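Local structure of acyl-coenzyme A oxidase 1 (Yarrowia lipolytica, 5Y9D) at residues Leu134-Ile139 / Lys154-Val159; Ala221-His226 / Ala287-Thr292. The protein catalyses the FAD-dependent oxidation of saturated acyl-CoAs by molecular oxygen to trans-2-enoyl-CoAs and hydrogen peroxide, a step of peroxisomal beta-oxidation. All blocks are in the same frame, centred on the assembly; numbering follows the deposited sequence.

Contact 1 closes first along the chain, joining helix 122-142 to the turn that follows helix 145-153; contact 2 opens later, between the end of strand 216-225 and a loop that runs toward helix 306-334. The first belongs to the helical N-terminal part of the acyl-CoA oxidase; the second joins a strand of the beta-rich middle domain to the loop leading to that helix. Their centres lie 23 Å apart and their nearest atoms about 11 Å, without touching, and both sit on the same side of the chain's centre. The Phe135 side chain of contact 1 is about 9 Å from the bound FAD, whereas 221-226 / 287-292 lie away from the annotated sites, far out from the chain's centre.

Contact 1: residues Leu134-Ile139 / Lys154-Val159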
# COMPACT_ATOMS: atom_id res chain seq x y z
N LEU A 134 -20.11 -8.54 -15.48
CA LEU A 134 -20.45 -9.68 -14.64
C LEU A 134 -21.85 -10.24 -14.86
O LEU A 134 -22.01 -11.42 -15.05
CB LEU A 134 -20.27 -9.32 -13.18
CG LEU A 134 -18.80 -9.05 -12.83
CD1 LEU A 134 -18.66 -8.66 -11.37
CD2 LEU A 134 -17.96 -10.28 -13.12
N PHE A 135 -22.85 -9.37 -14.87
CA PHE A 135 -24.21 -9.83 -14.94
C PHE A 135 -24.53 -10.35 -16.34
O PHE A 135 -25.07 -11.45 -16.50
CB PHE A 135 -25.21 -8.75 -14.52
CG PHE A 135 -26.60 -9.10 -14.85
CD1 PHE A 135 -27.33 -9.89 -14.01
CD2 PHE A 135 -27.13 -8.76 -16.07
CE1 PHE A 135 -28.62 -10.27 -14.33
CE2 PHE A 135 -28.42 -9.14 -16.42
CZ PHE A 135 -29.17 -9.90 -15.53
N ILE A 136 -24.20 -9.55 -17.34
CA ILE A 136 -24.50 -9.89 -18.73
C ILE A 136 -23.69 -11.08 -19.18
O ILE A 136 -24.22 -11.96 -19.87
CB ILE A 136 -24.25 -8.69 -19.65
CG1 ILE A 136 -25.42 -7.71 -19.50
CG2 ILE A 136 -24.06 -9.09 -21.12
CD1 ILE A 136 -26.74 -8.26 -19.95
N GLY A 137 -22.42 -11.11 -18.76
CA GLY A 137 -21.51 -12.18 -19.16
C GLY A 137 -21.98 -13.52 -18.64
O GLY A 137 -21.82 -14.55 -19.31
N SER A 138 -22.59 -13.50 -17.45
CA SER A 138 -23.12 -14.70 -16.84
C SER A 138 -24.36 -15.17 -17.58
O SER A 138 -24.53 -16.35 -17.72
CB SER A 138 -23.42 -14.52 -15.34
OG SER A 138 -22.28 -14.03 -14.63
N ILE A 139 -25.21 -14.29 -18.08
CA ILE A 139 -26.40 -14.79 -18.77
C ILE A 139 -26.04 -15.31 -20.14
O ILE A 139 -26.67 -16.24 -20.63
CB ILE A 139 -27.50 -13.74 -19.03
CG1 ILE A 139 -27.87 -12.93 -17.83
CG2 ILE A 139 -28.79 -14.43 -19.49
CD1 ILE A 139 -28.49 -11.63 -18.29
N LYS A 154 -36.08 -8.14 -22.36
CA LYS A 154 -36.59 -7.40 -21.20
C LYS A 154 -35.74 -6.21 -20.77
O LYS A 154 -36.00 -5.64 -19.73
CB LYS A 154 -36.88 -8.34 -20.01
CG LYS A 154 -38.16 -9.16 -20.22
CD LYS A 154 -39.12 -9.12 -19.04
CE LYS A 154 -38.59 -9.88 -17.83
NZ LYS A 154 -39.69 -10.50 -17.03
N GLY A 155 -34.76 -5.81 -21.58
CA GLY A 155 -33.99 -4.58 -21.37
C GLY A 155 -32.57 -4.78 -20.87
O GLY A 155 -31.84 -3.82 -20.69
N ALA A 156 -32.16 -6.03 -20.67
CA ALA A 156 -30.92 -6.34 -19.98
C ALA A 156 -29.69 -5.75 -20.62
O ALA A 156 -28.96 -5.01 -19.96
CB ALA A 156 -30.76 -7.84 -19.85
N VAL A 157 -29.45 -6.07 -21.89
CA VAL A 157 -28.33 -5.47 -22.64
C VAL A 157 -28.47 -3.93 -22.78
O VAL A 157 -27.57 -3.19 -22.39
CB VAL A 157 -28.12 -6.10 -24.04
CG1 VAL A 157 -26.96 -5.46 -24.77
CG2 VAL A 157 -27.84 -7.59 -23.92
N ALA A 158 -29.62 -3.44 -23.25
CA ALA A 158 -29.83 -1.98 -23.38
C ALA A 158 -29.83 -1.12 -22.07
O ALA A 158 -29.75 0.11 -22.12
CB ALA A 158 -31.12 -1.73 -24.17
N VAL A 159 -29.94 -1.77 -20.91
CA VAL A 159 -30.12 -1.11 -19.61
C VAL A 159 -31.34 -0.19 -19.60
O VAL A 159 -31.29 0.96 -19.22
CB VAL A 159 -28.82 -0.43 -19.17
CG1 VAL A 159 -28.81 -0.27 -17.68
CG2 VAL A 159 -27.62 -1.29 -19.48
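A Schellman motif ends helix 145-153, and the turn just beyond it packs on helix 122-142 through Ile136 and Phe135. Gly155, at positive phi (107°), is the C-prime residue of the motif, with Ala156 N bonded to Trp151 O and Gly155 N to Val152 O. The chain thus turns so that the methyl of Ala156 points back at helix 122-142. In Ile136, CG1 stands beside the backbone N and anti to the carbonyl carbon (chi1 -77°), which carries the terminal CD1 out to Ala156, 4.0 Å from its CB. The same CD1 abuts the backbone, 3.9 Å from Ala156 C, and comes within 4.2 Å of Val157 CG2. Phe135 approaches edge-on, with CE2 4.4 Å from Ala156 CB, near the ring plane, while Ile139 CG1 rests over one ring face, offset toward the rim. No hydrogen bond crosses this largely buried, apolar contact. The Phe135 side chain is about 9 Å from the bound FAD, and Leu134 touches Glu464, the probable proton acceptor; beyond the turn, Val159 O is bonded to Arg697 of the second subunit. Within helix 122-142, Leu134 O accepts from both Ser138 N and Ser138 OG, the hydroxyl at 2.7 Å.

Contact 2: residues Ala221-His226 / Ala287-Thr292; sequences AKLIVH and AKVSDT
With CG anti to the backbone N (chi1 169°), Leu223 extends from strand 216-225 of the middle domain's mixed beta-sheet toward Val289, which has CG1 anti to its own backbone N (chi1 176°), leaving CG2 anti to the carbonyl carbon and beside that N. The two side chains run antiparallel past one another, and their outer methyls meet, Leu223 CD2 to Val289 CG2 at 4.1 Å. This is the apolar centre of a contact that lays a loop against the sheet. The touching parts run in nearly the same direction, 21° apart, yet no hydrogen bond links them, and residues 287-292 form no regular strand; side chains rather than backbone ladders join the two. The strand itself is bonded on either side, Leu223 to Tyr230 and Gly231 in strand 228-238 and Lys222 to Thr182 and Ala184, while the loop is tied through Val289 O to Arg279 NE. At the exposed rim, His226 leaves the strand at positive phi and makes a loose contact, NE2 4.0 Å from Thr292 O near the ring plane; it also touches a crystal neighbour. Val225 CG1 lies 3.7 Å above one face of that imidazole, offset toward the rim. In the loop, Ser290 OG and Thr292 OG1 share a hydrogen bond of 3.0 Å, and Ser290 OG is also bonded to Gly293 N and Val294 N.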
# COMPACT_ATOMS: atom_id res chain seq x y z
N ALA A 221 -26.15 -20.16 -5.77
CA ALA A 221 -26.74 -20.89 -4.66
C ALA A 221 -26.66 -22.40 -4.86
O ALA A 221 -26.51 -22.89 -5.98
CB ALA A 221 -28.20 -20.48 -4.50
N LYS A 222 -26.81 -23.13 -3.77
CA LYS A 222 -26.85 -24.58 -3.82
C LYS A 222 -28.19 -25.02 -4.32
O LYS A 222 -29.23 -24.70 -3.73
CB LYS A 222 -26.53 -25.19 -2.47
CG LYS A 222 -25.10 -24.98 -2.05
CD LYS A 222 -24.16 -25.47 -3.15
CE LYS A 222 -22.72 -25.52 -2.72
NZ LYS A 222 -22.59 -26.28 -1.44
N LEU A 223 -28.15 -25.74 -5.44
CA LEU A 223 -29.34 -26.27 -6.09
C LEU A 223 -29.81 -27.48 -5.30
O LEU A 223 -29.12 -28.51 -5.27
CB LEU A 223 -28.94 -26.69 -7.49
CG LEU A 223 -29.94 -27.50 -8.28
CD1 LEU A 223 -31.16 -26.63 -8.48
CD2 LEU A 223 -29.28 -27.89 -9.60
N ILE A 224 -30.97 -27.36 -4.63
CA ILE A 224 -31.45 -28.48 -3.85
C ILE A 224 -32.70 -29.07 -4.49
O ILE A 224 -33.66 -28.37 -4.68
CB ILE A 224 -31.73 -28.15 -2.37
CG1 ILE A 224 -30.71 -27.18 -1.77
CG2 ILE A 224 -31.74 -29.44 -1.55
CD1 ILE A 224 -29.27 -27.65 -1.81
N VAL A 225 -32.65 -30.36 -4.81
CA VAL A 225 -33.79 -31.11 -5.38
C VAL A 225 -33.94 -32.41 -4.60
O VAL A 225 -32.97 -33.17 -4.42
CB VAL A 225 -33.58 -31.45 -6.89
CG1 VAL A 225 -34.88 -31.93 -7.52
CG2 VAL A 225 -33.07 -30.24 -7.67
N HIS A 226 -35.15 -32.67 -4.10
CA HIS A 226 -35.45 -33.88 -3.32
C HIS A 226 -34.43 -34.18 -2.22
O HIS A 226 -34.05 -35.34 -1.99
CB HIS A 226 -35.54 -35.08 -4.26
CG HIS A 226 -36.56 -34.91 -5.34
ND1 HIS A 226 -37.82 -34.42 -5.08
CD2 HIS A 226 -36.50 -35.15 -6.66
CE1 HIS A 226 -38.50 -34.37 -6.21
NE2 HIS A 226 -37.73 -34.80 -7.19
N ALA A 287 -26.02 -27.04 -17.16
CA ALA A 287 -26.72 -27.78 -16.12
C ALA A 287 -28.21 -27.54 -16.28
O ALA A 287 -28.61 -26.41 -16.44
CB ALA A 287 -26.26 -27.30 -14.75
N LYS A 288 -29.01 -28.61 -16.21
CA LYS A 288 -30.44 -28.54 -16.48
C LYS A 288 -31.24 -29.15 -15.36
O LYS A 288 -30.76 -29.98 -14.61
CB LYS A 288 -30.78 -29.25 -17.78
CG LYS A 288 -30.26 -28.54 -19.03
CD LYS A 288 -29.44 -29.47 -19.92
CE LYS A 288 -28.60 -28.74 -20.98
NZ LYS A 288 -29.42 -27.92 -21.92
N VAL A 289 -32.48 -28.72 -15.26
CA VAL A 289 -33.42 -29.28 -14.33
C VAL A 289 -34.74 -29.29 -15.06
O VAL A 289 -35.15 -28.25 -15.59
CB VAL A 289 -33.58 -28.43 -13.07
CG1 VAL A 289 -34.65 -29.02 -12.17
CG2 VAL A 289 -32.26 -28.34 -12.33
N SER A 290 -35.39 -30.45 -15.08
CA SER A 290 -36.67 -30.62 -15.75
C SER A 290 -37.81 -30.20 -14.83
O SER A 290 -37.61 -30.04 -13.60
CB SER A 290 -36.86 -32.09 -16.13
OG SER A 290 -37.05 -32.90 -14.96
N ASP A 291 -39.00 -30.06 -15.41
CA ASP A 291 -40.21 -29.77 -14.62
C ASP A 291 -40.67 -30.95 -13.73
O ASP A 291 -41.68 -30.83 -13.02
CB ASP A 291 -41.35 -29.30 -15.53
CG ASP A 291 -41.72 -30.33 -16.61
OD1 ASP A 291 -41.22 -31.48 -16.57
OD2 ASP A 291 -42.54 -29.98 -17.50
N THR A 292 -39.95 -32.07 -13.77
CA THR A 292 -40.21 -33.21 -12.87
C THR A 292 -39.14 -33.30 -11.78
O THR A 292 -39.33 -34.00 -10.78
CB THR A 292 -40.29 -34.57 -13.61
OG1 THR A 292 -38.97 -35.03 -13.97
CG2 THR A 292 -41.17 -34.47 -14.87